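Local coordinates for protein agarase (Pseudoalteromonas fuliginea, PDB 6XJ9) that hydrolyses agarose, probably by cutting its beta-1,4 linkages as other agarases of glycoside hydrolase family 50 do, at residues 92-97 and 203-208; 132-137 and 161-166; 49-54 and 62-67. All coordinates share one frame; numbering follows the deposited sequence.

Interaction 1 (92-97 and 203-208); sequences AFELAN and IKSISL
Phe93 lays one ring face against the CG2 methyl of Ile206, which lies 4.1 Å from the ring centroid and 24° off the normal, a CH-pi contact displaced toward the rim. Ile206 CG1 reaches Phe93 CD2 at 3.7 Å, so both branches take part. Two residues on from Phe93, Leu95 runs side by side with Ile203, the two pointing the same way, with Leu95 CD2 3.5 Å from Ile203 CG1. These four side chains lie on one face of the sheet, where strands 89-97 and 199-210 run antiparallel; on it Phe93 meets Leu107 and Leu95 meets Ile105 of strand 103-111, consistent with a beta-sandwich in this CBM-like domain. Between the two apolar pairs the register slips by one residue: Lys204 and Ser205 together stand opposite Glu94, a beta bulge. Glu94 O accepts from Lys204 N at 2.8 Å, and Glu94 N donates to Ser205 O almost straight (171°). On the other face, Ser205 OG, set between its backbone N and carbonyl carbon (chi1 82°), donates to Glu94 OE1 at 3.0 Å, OE1 accepting with its anti lone pair, turned away from OE2. Past CB, Lys204 leads away from Glu94 and makes a cation-pi contact with Tyr128.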
loop_
_atom_site.group_PDB
_atom_site.type_symbol
_atom_site.label_atom_id
_atom_site.label_comp_id
_atom_site.label_asym_id
_atom_site.label_seq_id
_atom_site.Cartn_x
_atom_site.Cartn_y
_atom_site.Cartn_z
ATOM N N ALA A 92 -9.262 -10.045 -27.234
ATOM C CA ALA A 92 -8.931 -10.381 -25.858
ATOM C C ALA A 92 -7.515 -10.940 -25.776
ATOM O O ALA A 92 -7.116 -11.744 -26.619
ATOM C CB ALA A 92 -9.933 -11.375 -25.336
ATOM N N PHE A 93 -6.779 -10.513 -24.743
ATOM C CA PHE A 93 -5.425 -10.981 -24.493
ATOM C C PHE A 93 -5.357 -11.620 -23.110
ATOM O O PHE A 93 -5.792 -11.027 -22.124
ATOM C CB PHE A 93 -4.433 -9.815 -24.558
ATOM C CG PHE A 93 -4.383 -9.059 -25.863
ATOM C CD1 PHE A 93 -5.386 -8.166 -26.212
ATOM C CD2 PHE A 93 -3.321 -9.222 -26.742
ATOM C CE1 PHE A 93 -5.333 -7.459 -27.407
ATOM C CE2 PHE A 93 -3.270 -8.517 -27.938
ATOM C CZ PHE A 93 -4.275 -7.636 -28.269
ATOM N N GLU A 94 -4.792 -12.827 -23.039
ATOM C CA GLU A 94 -4.540 -13.459 -21.757
ATOM C C GLU A 94 -3.077 -13.237 -21.380
ATOM O O GLU A 94 -2.181 -13.745 -22.059
ATOM C CB GLU A 94 -4.893 -14.944 -21.808
ATOM C CG GLU A 94 -6.323 -15.226 -21.409
ATOM C CD GLU A 94 -6.589 -16.704 -21.195
ATOM O OE1 GLU A 94 -6.593 -17.448 -22.201
ATOM O OE2 GLU A 94 -6.754 -17.110 -20.026
ATOM N N LEU A 95 -2.863 -12.460 -20.306
ATOM C CA LEU A 95 -1.572 -11.852 -20.015
ATOM C C LEU A 95 -1.199 -12.056 -18.554
ATOM O O LEU A 95 -2.015 -11.849 -17.664
ATOM C CB LEU A 95 -1.617 -10.348 -20.331
ATOM C CG LEU A 95 -1.978 -9.960 -21.766
ATOM C CD1 LEU A 95 -2.191 -8.457 -21.894
ATOM C CD2 LEU A 95 -0.925 -10.439 -22.760
ATOM N N ALA A 96 0.064 -12.425 -18.333
ATOM C CA ALA A 96 0.669 -12.414 -17.012
ATOM C C ALA A 96 1.875 -11.481 -17.028
ATOM O O ALA A 96 2.287 -11.017 -18.085
ATOM C CB ALA A 96 1.064 -13.816 -16.614
ATOM N N ASN A 97 2.441 -11.218 -15.847
ATOM C CA ASN A 97 3.609 -10.359 -15.757
ATOM C C ASN A 97 4.589 -10.977 -14.763
ATOM O O ASN A 97 4.424 -10.838 -13.555
ATOM C CB ASN A 97 3.195 -8.917 -15.445
ATOM C CG ASN A 97 4.343 -8.015 -15.050
ATOM O OD1 ASN A 97 5.505 -8.392 -15.161
ATOM N ND2 ASN A 97 4.023 -6.822 -14.583
ATOM N N ILE A 203 2.340 -13.667 -22.731
ATOM C CA ILE A 203 1.151 -13.715 -23.563
ATOM C C ILE A 203 0.770 -15.176 -23.807
ATOM O O ILE A 203 1.488 -15.903 -24.493
ATOM C CB ILE A 203 1.409 -12.944 -24.870
ATOM C CG1 ILE A 203 1.895 -11.518 -24.583
ATOM C CG2 ILE A 203 0.182 -12.974 -25.772
ATOM C CD1 ILE A 203 2.497 -10.812 -25.779
ATOM N N LYS A 204 -0.371 -15.584 -23.235
ATOM C CA LYS A 204 -0.858 -16.955 -23.299
ATOM C C LYS A 204 -1.741 -17.152 -24.531
ATOM O O LYS A 204 -1.647 -18.191 -25.180
ATOM C CB LYS A 204 -1.624 -17.327 -22.025
ATOM C CG LYS A 204 -2.231 -18.726 -22.009
ATOM C CD LYS A 204 -2.797 -19.136 -20.667
ATOM C CE LYS A 204 -1.720 -19.494 -19.667
ATOM N NZ LYS A 204 -2.297 -20.092 -18.441
ATOM N N SER A 205 -2.593 -16.163 -24.835
ATOM C CA SER A 205 -3.509 -16.240 -25.966
ATOM C C SER A 205 -4.031 -14.865 -26.369
ATOM O O SER A 205 -4.103 -13.937 -25.560
ATOM C CB SER A 205 -4.651 -17.202 -25.720
ATOM O OG SER A 205 -5.679 -16.593 -24.958
ATOM N N ILE A 206 -4.365 -14.762 -27.658
ATOM C CA ILE A 206 -5.064 -13.632 -28.243
ATOM C C ILE A 206 -6.220 -14.221 -29.038
ATOM O O ILE A 206 -6.033 -15.213 -29.743
ATOM C CB ILE A 206 -4.126 -12.796 -29.142
ATOM C CG1 ILE A 206 -2.787 -12.485 -28.467
ATOM C CG2 ILE A 206 -4.818 -11.529 -29.612
ATOM C CD1 ILE A 206 -1.736 -11.950 -29.418
ATOM N N SER A 207 -7.400 -13.598 -28.919
ATOM C CA SER A 207 -8.611 -14.164 -29.474
ATOM C C SER A 207 -9.625 -13.060 -29.764
ATOM O O SER A 207 -9.573 -11.990 -29.160
ATOM C CB SER A 207 -9.177 -15.200 -28.530
ATOM O OG SER A 207 -9.364 -14.651 -27.231
ATOM N N LEU A 208 -10.543 -13.340 -30.699
ATOM C CA LEU A 208 -11.739 -12.529 -30.883
ATOM C C LEU A 208 -12.901 -13.259 -30.216
ATOM O O LEU A 208 -12.987 -14.482 -30.307
ATOM C CB LEU A 208 -12.024 -12.340 -32.376
ATOM C CG LEU A 208 -10.968 -11.590 -33.184
ATOM C CD1 LEU A 208 -11.396 -11.506 -34.644
ATOM C CD2 LEU A 208 -10.732 -10.196 -32.620
#

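Interaction 2 (132-137 and 161-166); sequences YAKLDG and PDTWES
Tyr132 and Trp164 approach from opposite directions and meet as near-parallel plates, their planes 20° apart. The rings are slid so far that overlap is slight: the centroids of the Tyr132 ring and the Trp164 six-membered ring are 4.7 Å apart, and the closest atoms, Tyr132 CE1 and Trp164 CZ2, are separated by 3.4 Å. Trp164 CZ2 sits over the rim of one tyrosine face, while Tyr132 OH hangs over a face of the indole. Tyr132 carries CG between its backbone N and carbonyl carbon (chi1 69°), and this turn lays the ring across the indole of the CBM-like domain's loop between strands 128-134 and 169-174. Lys134, two residues on, slides past Trp164 in the opposite sense, with its CD 3.6 Å from Trp164 CZ3. The lysine chain then bends at chi3 (-62°), which swings NZ toward the tip of Thr163. There NZ donates to water 1 at 3.0 Å and to water 2 at 2.7 Å, and it forms a salt bridge with Asp139. Water 1 also bonds Tyr132 OH at 3.1 Å and accepts from Thr163 N at 2.9 Å; water 2 lies 2.7 Å from Pro161 O, to which it can donate. Thr163 OG1 has a hydrogen-bond partner in His138 ND1, and the His138 ring stands nearly perpendicular to that of Trp164. The ammonium of the buried Lys134 is thus gripped by a carboxylate and two waters, which should stabilise its positive charge and, through the waters, tie a loop without regular secondary structure to the strand end.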
loop_
_atom_site.group_PDB
_atom_site.type_symbol
_atom_site.label_atom_id
_atom_site.label_comp_id
_atom_site.label_asym_id
_atom_site.label_seq_id
_atom_site.Cartn_x
_atom_site.Cartn_y
_atom_site.Cartn_z
ATOM N N TYR A 132 -9.487 -6.975 -22.422
ATOM C CA TYR A 132 -10.259 -6.981 -23.653
ATOM C C TYR A 132 -10.511 -5.558 -24.143
ATOM O O TYR A 132 -10.517 -4.601 -23.368
ATOM C CB TYR A 132 -11.535 -7.806 -23.473
ATOM C CG TYR A 132 -12.533 -7.172 -22.540
ATOM C CD1 TYR A 132 -13.365 -6.147 -22.976
ATOM C CD2 TYR A 132 -12.645 -7.590 -21.223
ATOM C CE1 TYR A 132 -14.279 -5.548 -22.126
ATOM C CE2 TYR A 132 -13.564 -7.003 -20.363
ATOM C CZ TYR A 132 -14.378 -5.980 -20.819
ATOM O OH TYR A 132 -15.287 -5.389 -19.988
ATOM N N ALA A 133 -10.698 -5.441 -25.457
ATOM C CA ALA A 133 -11.047 -4.197 -26.109
ATOM C C ALA A 133 -12.173 -4.479 -27.099
ATOM O O ALA A 133 -11.985 -5.260 -28.029
ATOM C CB ALA A 133 -9.820 -3.654 -26.803
ATOM N N LYS A 134 -13.343 -3.869 -26.871
ATOM C CA LYS A 134 -14.492 -4.032 -27.752
ATOM C C LYS A 134 -14.174 -3.363 -29.084
ATOM O O LYS A 134 -13.743 -2.214 -29.110
ATOM C CB LYS A 134 -15.747 -3.373 -27.164
ATOM C CG LYS A 134 -16.405 -4.087 -25.987
ATOM C CD LYS A 134 -17.485 -3.249 -25.311
ATOM C CE LYS A 134 -16.958 -1.966 -24.709
ATOM N NZ LYS A 134 -17.721 -1.528 -23.515
ATOM N N LEU A 135 -14.381 -4.093 -30.185
ATOM C CA LEU A 135 -14.057 -3.558 -31.498
ATOM C C LEU A 135 -15.333 -3.138 -32.220
ATOM O O LEU A 135 -15.278 -2.340 -33.148
ATOM C CB LEU A 135 -13.244 -4.591 -32.292
ATOM C CG LEU A 135 -11.811 -4.788 -31.788
ATOM C CD1 LEU A 135 -11.021 -5.757 -32.659
ATOM C CD2 LEU A 135 -11.089 -3.457 -31.678
ATOM N N ASP A 136 -16.472 -3.670 -31.762
ATOM C CA ASP A 136 -17.772 -3.414 -32.367
ATOM C C ASP A 136 -18.859 -3.741 -31.349
ATOM O O ASP A 136 -18.720 -4.680 -30.572
ATOM C CB ASP A 136 -17.971 -4.238 -33.644
ATOM C CG ASP A 136 -19.364 -4.109 -34.250
ATOM O OD1 ASP A 136 -19.597 -3.141 -34.998
ATOM O OD2 ASP A 136 -20.208 -4.977 -33.958
ATOM N N GLY A 137 -19.931 -2.943 -31.363
ATOM C CA GLY A 137 -21.109 -3.217 -30.554
ATOM C C GLY A 137 -21.099 -2.450 -29.234
ATOM O O GLY A 137 -20.142 -1.735 -28.929
ATOM N N PRO A 161 -18.249 3.235 -17.746
ATOM C CA PRO A 161 -18.293 1.959 -17.027
ATOM C C PRO A 161 -18.278 0.827 -18.050
ATOM O O PRO A 161 -18.663 1.023 -19.198
ATOM C CB PRO A 161 -19.698 1.945 -16.397
ATOM C CG PRO A 161 -20.078 3.410 -16.291
ATOM C CD PRO A 161 -19.444 4.062 -17.501
ATOM N N ASP A 162 -17.833 -0.351 -17.614
ATOM C CA ASP A 162 -17.937 -1.576 -18.390
ATOM C C ASP A 162 -19.393 -1.809 -18.791
ATOM O O ASP A 162 -20.307 -1.456 -18.046
ATOM C CB ASP A 162 -17.434 -2.766 -17.578
ATOM C CG ASP A 162 -15.941 -2.733 -17.306
ATOM O OD1 ASP A 162 -15.239 -1.951 -17.977
ATOM O OD2 ASP A 162 -15.493 -3.508 -16.439
ATOM N N THR A 163 -19.590 -2.412 -19.972
ATOM C CA THR A 163 -20.928 -2.663 -20.487
ATOM C C THR A 163 -21.378 -4.068 -20.102
ATOM O O THR A 163 -22.503 -4.449 -20.386
ATOM C CB THR A 163 -21.033 -2.419 -21.999
ATOM O OG1 THR A 163 -20.051 -3.226 -22.654
ATOM C CG2 THR A 163 -20.858 -0.963 -22.371
ATOM N N TRP A 164 -20.486 -4.830 -19.463
ATOM C CA TRP A 164 -20.882 -6.037 -18.761
ATOM C C TRP A 164 -19.953 -6.240 -17.572
ATOM O O TRP A 164 -18.809 -5.788 -17.599
ATOM C CB TRP A 164 -20.905 -7.252 -19.704
ATOM C CG TRP A 164 -19.557 -7.656 -20.217
ATOM C CD1 TRP A 164 -18.654 -8.472 -19.598
ATOM C CD2 TRP A 164 -18.947 -7.254 -21.459
ATOM N NE1 TRP A 164 -17.534 -8.610 -20.373
ATOM C CE2 TRP A 164 -17.683 -7.877 -21.519
ATOM C CE3 TRP A 164 -19.339 -6.433 -22.521
ATOM C CZ2 TRP A 164 -16.819 -7.710 -22.600
ATOM C CZ3 TRP A 164 -18.490 -6.274 -23.595
ATOM C CH2 TRP A 164 -17.247 -6.907 -23.635
ATOM N N GLU A 165 -20.455 -6.924 -16.537
ATOM C CA GLU A 165 -19.679 -7.209 -15.341
ATOM C C GLU A 165 -18.877 -8.489 -15.578
ATOM O O GLU A 165 -19.399 -9.454 -16.140
ATOM C CB GLU A 165 -20.626 -7.339 -14.144
ATOM C CG GLU A 165 -19.912 -7.430 -12.801
ATOM N N SER A 166 -17.602 -8.498 -15.154
ATOM C CA SER A 166 -16.752 -9.657 -15.386
ATOM C C SER A 166 -15.536 -9.665 -14.467
ATOM O O SER A 166 -15.264 -8.707 -13.744
ATOM C CB SER A 166 -16.341 -9.787 -16.844
ATOM O OG SER A 166 -15.544 -8.687 -17.265
HETATM O O HOH W 1 -17.436 -3.652 -21.378
HETATM O O HOH W 2 -17.431 0.319 -21.530
#

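Interaction 3 (49-54 and 62-67); sequences SAIVKN and QFQSKK
Gln64 N donates to Ser49 O at 2.7 Å, the shortest of three backbone hydrogen bonds that join these segments. The other two link Ile51 and Gln62 in both directions: Gln62 N reaches Ile51 O at 2.9 Å along a nearly straight path (173°), whereas Ile51 N meets Gln62 O at 3.0 Å from well above the carbonyl plane (37° out of it). That same carbonyl oxygen, Gln62 O, receives a CA-H...O contact from Ala50 CA at 3.4 Å. Ile51 and Gln62 therefore form a hydrogen-bonded antiparallel pair, and Ala50 and Phe63 a non-hydrogen-bonded one, within the beta hairpin of strands 50-55 and 58-63 in the CBM-like domain. Immediately after Phe63 the chain leaves the strand through an inverse gamma turn centred on Gln64, with a weak bond from Ser65 N to Phe63 O. The Gln64 side chain, extended beyond CG, leans back over the partner segment. CG stands anti to the carbonyl carbon (chi1 -57°), and the amide ends with NE2 3.5 Å from Ile51 CD1 while OE1 lies 3.5 Å from the carbonyl carbon C of Ser49. On the opposite face of the hairpin, Ala50 CB approaches Phe63 CD1 at 4.2 Å, a light apolar touch; Phe63 also packs on Ala71 of strand 70-75, and its backbone bonds to Lys199 of strand 199-210.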
loop_
_atom_site.group_PDB
_atom_site.type_symbol
_atom_site.label_atom_id
_atom_site.label_comp_id
_atom_site.label_asym_id
_atom_site.label_seq_id
_atom_site.Cartn_x
_atom_site.Cartn_y
_atom_site.Cartn_z
ATOM N N SER A 49 13.237 -3.582 -29.686
ATOM C CA SER A 49 13.836 -3.424 -28.370
ATOM C C SER A 49 13.154 -4.360 -27.371
ATOM O O SER A 49 12.870 -3.974 -26.233
ATOM C CB SER A 49 13.749 -1.986 -27.911
ATOM O OG SER A 49 14.364 -1.118 -28.851
ATOM N N ALA A 50 12.866 -5.588 -27.812
ATOM C CA ALA A 50 12.183 -6.562 -26.975
ATOM C C ALA A 50 12.617 -7.967 -27.380
ATOM O O ALA A 50 12.617 -8.300 -28.561
ATOM C CB ALA A 50 10.683 -6.392 -27.083
ATOM N N ILE A 51 12.997 -8.774 -26.387
ATOM C CA ILE A 51 13.364 -10.158 -26.620
ATOM C C ILE A 51 12.136 -11.026 -26.359
ATOM O O ILE A 51 11.604 -11.021 -25.250
ATOM C CB ILE A 51 14.561 -10.555 -25.731
ATOM C CG1 ILE A 51 15.770 -9.653 -25.994
ATOM C CG2 ILE A 51 14.909 -12.025 -25.923
ATOM C CD1 ILE A 51 16.920 -9.867 -25.041
ATOM N N VAL A 52 11.701 -11.754 -27.397
ATOM C CA VAL A 52 10.559 -12.654 -27.320
ATOM C C VAL A 52 11.052 -14.098 -27.423
ATOM O O VAL A 52 11.731 -14.457 -28.383
ATOM C CB VAL A 52 9.516 -12.364 -28.419
ATOM C CG1 VAL A 52 8.273 -13.225 -28.240
ATOM C CG2 VAL A 52 9.142 -10.888 -28.474
ATOM N N LYS A 53 10.691 -14.920 -26.433
ATOM C CA LYS A 53 10.956 -16.348 -26.514
ATOM C C LYS A 53 9.665 -17.132 -26.275
ATOM O O LYS A 53 8.904 -16.833 -25.348
ATOM C CB LYS A 53 12.122 -16.760 -25.603
ATOM C CG LYS A 53 11.936 -16.549 -24.109
ATOM N N ASN A 54 9.439 -18.130 -27.140
ATOM C CA ASN A 54 8.262 -18.982 -27.105
ATOM C C ASN A 54 8.515 -20.119 -26.117
ATOM O O ASN A 54 8.685 -21.266 -26.525
ATOM C CB ASN A 54 7.922 -19.524 -28.499
ATOM C CG ASN A 54 6.438 -19.562 -28.814
ATOM O OD1 ASN A 54 5.624 -20.043 -28.025
ATOM N ND2 ASN A 54 6.075 -19.076 -29.991
ATOM N N GLN A 62 10.504 -9.725 -22.934
ATOM C CA GLN A 62 11.314 -8.847 -22.093
ATOM C C GLN A 62 11.575 -7.543 -22.839
ATOM O O GLN A 62 12.447 -7.480 -23.704
ATOM C CB GLN A 62 12.624 -9.526 -21.696
ATOM C CG GLN A 62 12.458 -10.527 -20.562
ATOM C CD GLN A 62 13.480 -11.635 -20.599
ATOM O OE1 GLN A 62 14.522 -11.526 -21.243
ATOM N NE2 GLN A 62 13.182 -12.723 -19.906
ATOM N N PHE A 63 10.773 -6.521 -22.518
ATOM C CA PHE A 63 10.889 -5.206 -23.124
ATOM C C PHE A 63 12.147 -4.534 -22.586
ATOM O O PHE A 63 12.339 -4.454 -21.380
ATOM C CB PHE A 63 9.680 -4.328 -22.776
ATOM C CG PHE A 63 8.341 -4.814 -23.280
ATOM C CD1 PHE A 63 7.915 -4.510 -24.568
ATOM C CD2 PHE A 63 7.499 -5.549 -22.459
ATOM C CE1 PHE A 63 6.680 -4.953 -25.029
ATOM C CE2 PHE A 63 6.267 -5.992 -22.918
ATOM C CZ PHE A 63 5.857 -5.689 -24.202
ATOM N N GLN A 64 13.009 -4.065 -23.490
ATOM C CA GLN A 64 14.259 -3.458 -23.064
ATOM C C GLN A 64 14.000 -1.966 -22.859
ATOM O O GLN A 64 14.624 -1.122 -23.496
ATOM C CB GLN A 64 15.375 -3.766 -24.068
ATOM C CG GLN A 64 15.597 -5.259 -24.301
ATOM C CD GLN A 64 16.590 -5.529 -25.406
ATOM O OE1 GLN A 64 16.536 -4.943 -26.487
ATOM N NE2 GLN A 64 17.519 -6.435 -25.139
ATOM N N SER A 65 13.074 -1.672 -21.936
ATOM C CA SER A 65 12.457 -0.364 -21.796
ATOM C C SER A 65 13.284 0.564 -20.906
ATOM O O SER A 65 13.043 1.771 -20.893
ATOM C CB SER A 65 11.025 -0.495 -21.314
ATOM O OG SER A 65 10.940 -1.413 -20.235
ATOM N N LYS A 66 14.261 0.011 -20.179
ATOM C CA LYS A 66 15.197 0.843 -19.437
ATOM C C LYS A 66 16.027 1.686 -20.403
ATOM O O LYS A 66 16.208 2.877 -20.181
ATOM C CB LYS A 66 16.118 0.024 -18.527
ATOM C CG LYS A 66 16.946 0.838 -17.534
ATOM C CD LYS A 66 17.737 -0.028 -16.580
ATOM C CE LYS A 66 18.260 0.694 -15.353
ATOM N NZ LYS A 66 19.331 1.659 -15.695
ATOM N N LYS A 67 16.542 1.050 -21.457
ATOM C CA LYS A 67 17.484 1.677 -22.373
ATOM C C LYS A 67 16.741 2.309 -23.552
ATOM O O LYS A 67 17.250 3.221 -24.197
ATOM C CB LYS A 67 18.526 0.641 -22.826
ATOM C CG LYS A 67 19.443 1.062 -23.975
ATOM C CD LYS A 67 20.452 2.173 -23.650
ATOM C CE LYS A 67 21.591 2.226 -24.652
ATOM N NZ LYS A 67 22.499 3.381 -24.429
#

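All three contacts fall within the CBM-like domain. Interactions 1 and 2 are related through neighbouring strands 89-97 and 128-134: their centres are about 16 Å apart and their nearest atoms about 4 Å, without touching. Interaction 3 joins from the other flank, where strand 58-63 borders strand 199-210; its centre is about 17 Å from that of interaction 1, with nearest atoms about 6 Å apart. Interactions 2 and 3 are the distant pair, about 30 Å between centres. In sequence, 49-54/62-67 closes first as a local hairpin, whereas 92-97/203-208 spans over a hundred residues and encloses 132-137/161-166. The centres lie 26 to 30 Å from the centre of the chain.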